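Local coordinates for SAM-dependent methyltransferase (Streptococcus pneumoniae, PDB 3KR9), which probably transfers a methyl group from S-adenosylmethionine to N1 of adenine 22 in tRNA, at residues V34-V48 with H62-N74. Numbering follows the deposited sequence.
Sequences VERGQIKSAIAGEVV and HGLKEKIQVRLAN
A42, A44 and E46 each donate and accept a backbone hydrogen bond with the parallel partner chain K67-A73, six in all, joining strands 41-46 and 68-72. The straightest are A44 N to Q69 O (2.8 Å, 165° at the hydrogen) and R71 N to A44 O (3.1 Å); the last, A73 N to E46 O at 2.9 Å, reaches its carbonyl from above the plane. On the face that carries I43, Q69 and R71, a water accepts from Q69 NE2 at 3.0 Å. There too R71 NH2 donates to Q69 OE1 (3.0 Å), while R71 NH1 is held by A78 O and a salt bridge to D83. I43 CD1 lies over one face of this guanidinium, 3.6 Å from R71 NH1, and its CG2 rests on R71 CD. The strands belong to a right-handed beta-alpha-beta crossover through helix 49-61, in the Rossmann-like methyltransferase fold; 68-72 is an edge strand of the sheet. On the other face, I68 and V70 pack on that helix, and E46 touches its P51 and A55. In the last turn of helix 28-35, V34 splits its methyls: CG1, anti to the backbone N (chi1 171°), meets K67 CD at 3.5 Å, and CG2 meets I68 CG1 at 3.9 Å. E35 CG abuts L64 CD1.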
# COMPACT_ATOMS: atom_id res chain seq x y z
N VAL A 34 15.38 -5.77 10.79
CA VAL A 34 16.62 -6.52 10.90
C VAL A 34 16.94 -6.66 12.38
O VAL A 34 17.38 -7.70 12.84
CB VAL A 34 17.81 -5.87 10.25
CG1 VAL A 34 19.10 -6.62 10.61
CG2 VAL A 34 17.64 -5.77 8.66
N GLU A 35 16.67 -5.60 13.13
CA GLU A 35 17.05 -5.63 14.54
C GLU A 35 16.27 -6.74 15.26
O GLU A 35 16.84 -7.41 16.14
CB GLU A 35 16.91 -4.25 15.20
CG GLU A 35 17.98 -3.28 14.69
CD GLU A 35 18.02 -1.98 15.44
OE1 GLU A 35 16.99 -1.55 15.98
OE2 GLU A 35 19.10 -1.40 15.50
N ARG A 36 15.01 -6.98 14.89
CA ARG A 36 14.24 -8.02 15.59
C ARG A 36 14.37 -9.43 15.02
O ARG A 36 13.75 -10.34 15.50
CB ARG A 36 12.76 -7.64 15.79
CG ARG A 36 11.98 -7.42 14.55
CD ARG A 36 10.86 -6.40 14.84
NE ARG A 36 9.75 -6.66 13.94
CZ ARG A 36 8.61 -5.97 13.87
NH1 ARG A 36 7.70 -6.37 12.99
NH2 ARG A 36 8.38 -4.90 14.65
N GLY A 37 15.22 -9.59 14.03
CA GLY A 37 15.60 -10.91 13.52
C GLY A 37 14.55 -11.37 12.54
O GLY A 37 14.47 -12.57 12.23
N GLN A 38 13.75 -10.44 12.03
CA GLN A 38 12.61 -10.84 11.17
C GLN A 38 13.01 -11.03 9.70
O GLN A 38 12.44 -11.85 8.96
CB GLN A 38 11.42 -9.87 11.35
CG GLN A 38 10.24 -10.21 10.46
CD GLN A 38 8.99 -9.48 10.83
OE1 GLN A 38 8.85 -8.96 11.97
NE2 GLN A 38 8.08 -9.37 9.89
N ILE A 39 14.02 -10.31 9.23
CA ILE A 39 14.42 -10.47 7.83
C ILE A 39 15.92 -10.62 7.82
O ILE A 39 16.55 -10.30 8.80
CB ILE A 39 13.94 -9.29 7.00
CG1 ILE A 39 14.82 -8.03 7.28
CG2 ILE A 39 12.43 -9.08 7.30
CD1 ILE A 39 14.35 -6.73 6.57
N LYS A 40 16.51 -11.12 6.74
CA LYS A 40 17.96 -11.29 6.68
C LYS A 40 18.68 -9.99 6.34
O LYS A 40 19.85 -9.78 6.72
CB LYS A 40 18.30 -12.31 5.60
CG LYS A 40 19.78 -12.57 5.43
CD LYS A 40 20.49 -12.87 6.76
CE LYS A 40 22.02 -12.77 6.65
NZ LYS A 40 22.48 -11.33 6.74
N SER A 41 18.03 -9.15 5.57
CA SER A 41 18.69 -7.97 5.04
C SER A 41 17.71 -7.19 4.20
O SER A 41 16.63 -7.67 3.90
CB SER A 41 19.88 -8.34 4.19
OG SER A 41 19.46 -9.11 3.07
N ALA A 42 18.10 -5.99 3.81
CA ALA A 42 17.18 -5.11 3.13
C ALA A 42 17.93 -4.10 2.25
O ALA A 42 19.17 -3.95 2.32
CB ALA A 42 16.26 -4.41 4.13
N ILE A 43 17.17 -3.53 1.32
CA ILE A 43 17.58 -2.42 0.53
C ILE A 43 16.49 -1.37 0.82
O ILE A 43 15.32 -1.70 0.82
CB ILE A 43 17.59 -2.80 -0.97
CG1 ILE A 43 18.70 -3.81 -1.23
CG2 ILE A 43 17.87 -1.60 -1.81
CD1 ILE A 43 18.52 -4.56 -2.55
N ALA A 44 16.90 -0.14 1.13
CA ALA A 44 16.03 1.01 1.29
C ALA A 44 16.25 1.93 0.07
O ALA A 44 17.33 2.51 -0.06
CB ALA A 44 16.39 1.79 2.61
N GLY A 45 15.25 2.07 -0.79
CA GLY A 45 15.37 2.92 -1.97
C GLY A 45 14.91 4.31 -1.62
O GLY A 45 13.95 4.45 -0.90
N GLU A 46 15.61 5.33 -2.11
CA GLU A 46 15.21 6.70 -1.88
C GLU A 46 15.44 7.50 -3.20
O GLU A 46 16.50 7.40 -3.79
CB GLU A 46 16.11 7.36 -0.79
CG GLU A 46 16.12 6.65 0.58
CD GLU A 46 14.79 6.76 1.29
OE1 GLU A 46 13.91 7.52 0.83
OE2 GLU A 46 14.61 6.07 2.35
N VAL A 47 14.49 8.30 -3.64
CA VAL A 47 14.72 9.02 -4.90
C VAL A 47 15.29 10.43 -4.68
O VAL A 47 15.94 10.97 -5.59
CB VAL A 47 13.48 9.07 -5.80
CG1 VAL A 47 12.38 9.86 -5.11
CG2 VAL A 47 13.86 9.74 -7.22
N VAL A 48 15.06 11.02 -3.51
CA VAL A 48 15.59 12.37 -3.22
C VAL A 48 16.75 12.34 -2.21
O VAL A 48 16.82 11.44 -1.32
CB VAL A 48 14.47 13.42 -2.82
CG1 VAL A 48 13.23 12.74 -2.31
CG2 VAL A 48 14.98 14.44 -1.80
N HIS A 62 22.83 2.68 13.47
CA HIS A 62 22.47 1.41 13.99
C HIS A 62 23.48 0.30 13.74
O HIS A 62 23.28 -0.80 14.19
CB HIS A 62 21.07 1.05 13.51
CG HIS A 62 19.99 1.75 14.28
ND1 HIS A 62 19.69 3.08 14.08
CD2 HIS A 62 19.19 1.32 15.28
CE1 HIS A 62 18.70 3.43 14.89
NE2 HIS A 62 18.40 2.39 15.65
N GLY A 63 24.58 0.61 13.09
CA GLY A 63 25.63 -0.40 12.82
C GLY A 63 25.19 -1.49 11.84
O GLY A 63 25.62 -2.65 11.95
N LEU A 64 24.35 -1.16 10.87
CA LEU A 64 23.74 -2.21 10.01
C LEU A 64 24.12 -2.05 8.54
O LEU A 64 23.41 -2.56 7.64
CB LEU A 64 22.21 -2.18 10.16
CG LEU A 64 21.75 -2.62 11.55
CD1 LEU A 64 20.23 -2.42 11.76
CD2 LEU A 64 22.25 -4.10 11.84
N LYS A 65 25.24 -1.39 8.28
CA LYS A 65 25.70 -1.22 6.91
C LYS A 65 25.91 -2.57 6.21
O LYS A 65 25.83 -2.66 4.99
CB LYS A 65 26.98 -0.38 6.83
CG LYS A 65 26.88 0.88 7.73
CD LYS A 65 28.24 1.63 7.83
CE LYS A 65 28.52 2.14 9.26
NZ LYS A 65 30.00 1.98 9.59
N GLU A 66 26.20 -3.62 6.97
CA GLU A 66 26.39 -4.95 6.33
C GLU A 66 25.06 -5.62 5.97
O GLU A 66 25.04 -6.62 5.27
CB GLU A 66 27.19 -5.90 7.23
CG GLU A 66 28.61 -5.39 7.48
CD GLU A 66 29.38 -5.29 6.20
OE1 GLU A 66 28.99 -5.99 5.24
OE2 GLU A 66 30.37 -4.53 6.14
N LYS A 67 23.94 -5.09 6.49
CA LYS A 67 22.65 -5.77 6.32
C LYS A 67 21.61 -4.91 5.61
O LYS A 67 20.60 -5.43 5.12
CB LYS A 67 22.08 -6.21 7.68
CG LYS A 67 23.00 -7.17 8.48
CD LYS A 67 22.16 -7.95 9.48
CE LYS A 67 22.92 -9.12 10.06
NZ LYS A 67 23.96 -9.52 9.09
N ILE A 68 21.83 -3.60 5.58
CA ILE A 68 20.92 -2.71 4.85
C ILE A 68 21.68 -1.77 3.93
O ILE A 68 22.49 -0.92 4.40
CB ILE A 68 20.05 -1.90 5.84
CG1 ILE A 68 19.35 -2.84 6.82
CG2 ILE A 68 19.06 -0.93 5.11
CD1 ILE A 68 18.59 -2.07 7.93
N GLN A 69 21.44 -1.94 2.62
CA GLN A 69 21.95 -1.01 1.60
C GLN A 69 20.95 0.07 1.37
O GLN A 69 19.71 -0.19 1.37
CB GLN A 69 22.23 -1.73 0.27
CG GLN A 69 23.34 -2.77 0.36
CD GLN A 69 23.32 -3.65 -0.86
OE1 GLN A 69 23.84 -3.28 -1.94
NE2 GLN A 69 22.65 -4.78 -0.75
N VAL A 70 21.46 1.28 1.15
CA VAL A 70 20.63 2.44 0.85
C VAL A 70 21.04 2.91 -0.55
O VAL A 70 22.23 3.09 -0.84
CB VAL A 70 20.82 3.61 1.85
CG1 VAL A 70 19.75 4.74 1.57
CG2 VAL A 70 20.74 3.10 3.29
N ARG A 71 20.06 3.03 -1.43
CA ARG A 71 20.35 3.35 -2.81
C ARG A 71 19.51 4.53 -3.26
O ARG A 71 18.31 4.64 -2.88
CB ARG A 71 20.06 2.12 -3.69
CG ARG A 71 20.97 0.95 -3.41
CD ARG A 71 20.54 -0.27 -4.21
NE ARG A 71 21.49 -1.37 -4.06
CZ ARG A 71 21.27 -2.59 -4.55
NH1 ARG A 71 20.15 -2.82 -5.24
NH2 ARG A 71 22.16 -3.57 -4.39
N LEU A 72 20.16 5.42 -4.04
CA LEU A 72 19.55 6.60 -4.56
C LEU A 72 19.02 6.24 -5.96
O LEU A 72 19.83 6.02 -6.84
CB LEU A 72 20.65 7.68 -4.71
CG LEU A 72 20.12 8.93 -5.37
CD1 LEU A 72 19.08 9.58 -4.39
CD2 LEU A 72 21.32 9.88 -5.73
N ALA A 73 17.70 6.13 -6.13
CA ALA A 73 17.12 5.64 -7.39
C ALA A 73 15.63 5.74 -7.28
O ALA A 73 15.07 5.74 -6.15
CB ALA A 73 17.53 4.20 -7.69
N ASN A 74 14.98 5.87 -8.41
CA ASN A 74 13.53 6.04 -8.38
C ASN A 74 12.80 4.69 -8.44
O ASN A 74 12.99 3.90 -9.38
CB ASN A 74 13.10 6.85 -9.56
CG ASN A 74 11.63 7.16 -9.53
OD1 ASN A 74 11.07 7.63 -8.50
ND2 ASN A 74 10.99 6.93 -10.64
O HOH W 1 21.14 -5.36 1.76